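Local coordinates for protein mitogen (Streptococcus dysgalactiae, PDB 2J4X) that acts as a bacterial superantigen, a zinc-binding mitogen of the staphylococcal and streptococcal toxin family that probably functions as a secreted toxin, at residues D73-I78 with F137-V142. Residues are numbered along the deposited sequence; the frame is centred on the assembly and turned at random.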
ATOM      1  N   ASP A  73       0.593  -0.058 -14.838  1.00 34.97           N
ATOM      2  CA  ASP A  73       0.902  -1.177 -13.930  1.00 32.71           C
ATOM      3  C   ASP A  73       0.069  -0.880 -12.686  1.00 31.70           C
ATOM      4  O   ASP A  73      -0.016   0.265 -12.230  1.00 29.16           O
ATOM      5  CB  ASP A  73       2.381  -1.219 -13.540  1.00 33.49           C
ATOM      6  CG  ASP A  73       3.277  -1.701 -14.666  1.00 35.26           C
ATOM      7  OD1 ASP A  73       2.739  -2.098 -15.724  1.00 36.79           O
ATOM      8  OD2 ASP A  73       4.518  -1.687 -14.487  1.00 34.31           O
ATOM      9  N   ILE A  74      -0.544  -1.912 -12.138  1.00 30.35           N
ATOM     10  CA  ILE A  74      -1.406  -1.728 -10.986  1.00 29.74           C
ATOM     11  C   ILE A  74      -1.036  -2.554  -9.775  1.00 29.45           C
ATOM     12  O   ILE A  74      -0.777  -3.734  -9.891  1.00 31.10           O
ATOM     13  CB  ILE A  74      -2.862  -2.105 -11.342  1.00 29.81           C
ATOM     14  CG1 ILE A  74      -3.279  -1.412 -12.636  1.00 28.94           C
ATOM     15  CG2 ILE A  74      -3.810  -1.738 -10.197  1.00 29.15           C
ATOM     16  CD1 ILE A  74      -4.660  -1.791 -13.074  1.00 30.20           C
ATOM     17  N   TYR A  75      -0.986  -1.909  -8.620  1.00 28.85           N
ATOM     18  CA  TYR A  75      -0.757  -2.585  -7.359  1.00 27.32           C
ATOM     19  C   TYR A  75      -1.698  -1.842  -6.426  1.00 27.34           C
ATOM     20  O   TYR A  75      -1.393  -0.751  -5.966  1.00 26.60           O
ATOM     21  CB  TYR A  75       0.672  -2.448  -6.853  1.00 28.97           C
ATOM     22  CG  TYR A  75       0.898  -3.407  -5.707  1.00 31.58           C
ATOM     23  CD1 TYR A  75       1.600  -4.583  -5.892  1.00 33.04           C
ATOM     24  CD2 TYR A  75       0.287  -3.201  -4.467  1.00 33.16           C
ATOM     25  CE1 TYR A  75       1.677  -5.546  -4.877  1.00 35.52           C
ATOM     26  CE2 TYR A  75       0.360  -4.149  -3.448  1.00 33.53           C
ATOM     27  CZ  TYR A  75       1.052  -5.323  -3.664  1.00 34.84           C
ATOM     28  OH  TYR A  75       1.094  -6.286  -2.686  1.00 37.49           O
ATOM     29  N   ALA A  76      -2.865  -2.418  -6.170  1.00 27.70           N
ATOM     30  CA  ALA A  76      -3.828  -1.771  -5.306  1.00 27.48           C
ATOM     31  C   ALA A  76      -4.634  -2.768  -4.509  1.00 28.37           C
ATOM     32  O   ALA A  76      -4.902  -3.869  -4.967  1.00 30.59           O
ATOM     33  CB  ALA A  76      -4.751  -0.914  -6.130  1.00 26.94           C
ATOM     34  N   LEU A  77      -5.019  -2.373  -3.304  1.00 29.31           N
ATOM     35  CA  LEU A  77      -5.830  -3.207  -2.432  1.00 28.95           C
ATOM     36  C   LEU A  77      -7.259  -3.155  -2.987  1.00 31.71           C
ATOM     37  O   LEU A  77      -7.720  -2.095  -3.404  1.00 32.63           O
ATOM     38  CB  LEU A  77      -5.789  -2.645  -0.999  1.00 26.62           C
ATOM     39  CG  LEU A  77      -6.518  -3.300   0.181  1.00 25.01           C
ATOM     40  CD1 LEU A  77      -5.907  -4.634   0.581  1.00 23.14           C
ATOM     41  CD2 LEU A  77      -6.424  -2.354   1.330  1.00 26.55           C
ATOM     42  N   ILE A  78      -7.953  -4.291  -3.014  1.00 34.31           N
ATOM     43  CA  ILE A  78      -9.338  -4.330  -3.505  1.00 37.33           C
ATOM     44  C   ILE A  78     -10.281  -3.862  -2.380  1.00 38.09           C
ATOM     45  O   ILE A  78     -10.174  -4.334  -1.256  1.00 39.34           O
ATOM     46  CB  ILE A  78      -9.711  -5.778  -3.968  1.00 37.90           C
ATOM     47  CG1 ILE A  78      -8.835  -6.174  -5.170  1.00 36.32           C
ATOM     48  CG2 ILE A  78     -11.192  -5.861  -4.310  1.00 37.93           C
ATOM     49  CD1 ILE A  78      -9.067  -7.561  -5.685  1.00 34.11           C
ATOM     50  N   PHE A 137       3.171   4.359  -2.814  1.00 29.05           N
ATOM     51  CA  PHE A 137       3.208   4.331  -1.361  1.00 28.28           C
ATOM     52  C   PHE A 137       2.156   3.293  -0.900  1.00 28.25           C
ATOM     53  O   PHE A 137       2.361   2.587   0.092  1.00 27.73           O
ATOM     54  CB  PHE A 137       2.860   5.711  -0.797  1.00 30.53           C
ATOM     55  CG  PHE A 137       2.574   5.705   0.686  1.00 32.83           C
ATOM     56  CD1 PHE A 137       3.599   5.541   1.606  1.00 33.11           C
ATOM     57  CD2 PHE A 137       1.262   5.807   1.160  1.00 34.20           C
ATOM     58  CE1 PHE A 137       3.323   5.477   2.962  1.00 32.03           C
ATOM     59  CE2 PHE A 137       0.983   5.739   2.526  1.00 31.83           C
ATOM     60  CZ  PHE A 137       2.017   5.573   3.415  1.00 31.13           C
ATOM     61  N   GLN A 138       1.032   3.198  -1.624  1.00 27.00           N
ATOM     62  CA  GLN A 138      -0.011   2.248  -1.280  1.00 25.35           C
ATOM     63  C   GLN A 138       0.536   0.828  -1.206  1.00 26.35           C
ATOM     64  O   GLN A 138       0.168   0.074  -0.287  1.00 27.55           O
ATOM     65  CB  GLN A 138      -1.153   2.277  -2.288  1.00 24.04           C
ATOM     66  CG  GLN A 138      -2.142   1.147  -2.006  1.00 22.04           C
ATOM     67  CD  GLN A 138      -3.345   1.139  -2.923  1.00 22.55           C
ATOM     68  OE1 GLN A 138      -4.280   0.368  -2.719  1.00 23.48           O
ATOM     69  NE2 GLN A 138      -3.333   2.001  -3.934  1.00 22.75           N
ATOM     70  N   GLU A 139       1.402   0.463  -2.164  1.00 25.35           N
ATOM     71  CA  GLU A 139       2.004  -0.868  -2.200  1.00 25.37           C
ATOM     72  C   GLU A 139       2.867  -1.130  -0.965  1.00 26.30           C
ATOM     73  O   GLU A 139       2.741  -2.178  -0.330  1.00 27.14           O
ATOM     74  CB  GLU A 139       2.873  -1.066  -3.441  1.00 27.03           C
ATOM     75  CG  GLU A 139       3.557  -2.451  -3.433  1.00 27.97           C
ATOM     76  CD  GLU A 139       4.475  -2.705  -4.608  1.00 28.67           C
ATOM     77  OE1 GLU A 139       4.256  -2.142  -5.695  1.00 29.62           O
ATOM     78  OE2 GLU A 139       5.411  -3.497  -4.446  1.00 30.35           O
ATOM     79  N   ILE A 140       3.770  -0.198  -0.648  1.00 27.10           N
ATOM     80  CA  ILE A 140       4.619  -0.316   0.540  1.00 27.10           C
ATOM     81  C   ILE A 140       3.744  -0.422   1.799  1.00 28.08           C
ATOM     82  O   ILE A 140       3.928  -1.328   2.611  1.00 30.64           O
ATOM     83  CB  ILE A 140       5.507   0.927   0.731  1.00 26.82           C
ATOM     84  CG1 ILE A 140       6.437   1.094  -0.471  1.00 27.57           C
ATOM     85  CG2 ILE A 140       6.290   0.811   2.027  1.00 24.60           C
ATOM     86  CD1 ILE A 140       7.317   2.333  -0.393  1.00 26.42           C
ATOM     87  N   ASP A 141       2.784   0.492   1.947  1.00 27.46           N
ATOM     88  CA  ASP A 141       1.928   0.527   3.128  1.00 26.63           C
ATOM     89  C   ASP A 141       1.149  -0.763   3.332  1.00 26.42           C
ATOM     90  O   ASP A 141       1.133  -1.316   4.429  1.00 25.96           O
ATOM     91  CB  ASP A 141       0.977   1.732   3.040  1.00 27.10           C
ATOM     92  CG  ASP A 141       0.303   2.050   4.375  1.00 27.79           C
ATOM     93  OD1 ASP A 141       0.961   1.904   5.426  1.00 28.62           O
ATOM     94  OD2 ASP A 141      -0.872   2.464   4.382  1.00 29.02           O
ATOM     95  N   VAL A 142       0.507  -1.234   2.268  1.00 25.59           N
ATOM     96  CA  VAL A 142      -0.265  -2.468   2.304  1.00 26.19           C
ATOM     97  C   VAL A 142       0.585  -3.715   2.567  1.00 26.72           C
ATOM     98  O   VAL A 142       0.199  -4.580   3.338  1.00 28.18           O
ATOM     99  CB  VAL A 142      -1.053  -2.667   0.972  1.00 26.39           C
ATOM    100  CG1 VAL A 142      -1.609  -4.107   0.894  1.00 24.18           C
ATOM    101  CG2 VAL A 142      -2.175  -1.606   0.877  1.00 23.76           C
TER
HETATM  102  O   HOH W   1      -7.002   0.255  -3.103  1.00 27.14           O
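This contact belongs to the interface between the OB-fold and beta-grasp domains of the superantigen fold: strand 71-84 of the former meets the first turns of helix 137-150 from the latter, through Tyr75, Ala76 and Leu77 on one side and Gln138, Glu139 and Val142 on the other. The local axes come within 7.7 Å at an oblique angle, and 336 Å² is buried. Gln138 makes the polar link. Its chain is extended from CA outward, and this reach carries the amide across to the strand, where OE1 accepts Leu77 N at 2.9 Å. The bond is nearly straight at the hydrogen (169°), but the donor sits above the carbonyl plane. A water lies 2.8 Å from Gln138 OE1 and also beside Leu77 O, while NE2 of the amide bonds Asp93 O, so the Gln138 amide spans two neighbouring strands of the OB sheet. The next residue, Glu139, lays its aliphatic part over a face of the Tyr75 ring: CG stands 3.4 Å from the ring centroid and 9° off its normal, a CH-pi contact, and the carboxylate stacks 24° from the ring plane. Glu139 OE1 lies 3.6 Å from Tyr75 CG, while OE2 makes a salt bridge to Arg143 one turn on, which probably offsets the negative charge beside the ring electrons. Leu77 CB reaches Val142 CG2 at 4.2 Å, and Tyr14 touches both residues. Tyr75 O is buried without a partner, which probably carries some desolvation cost. The directional Gln138 bond sets the amide's position, whereas the Tyr75-Glu139 and Leu77-Val142 contacts depend on shape.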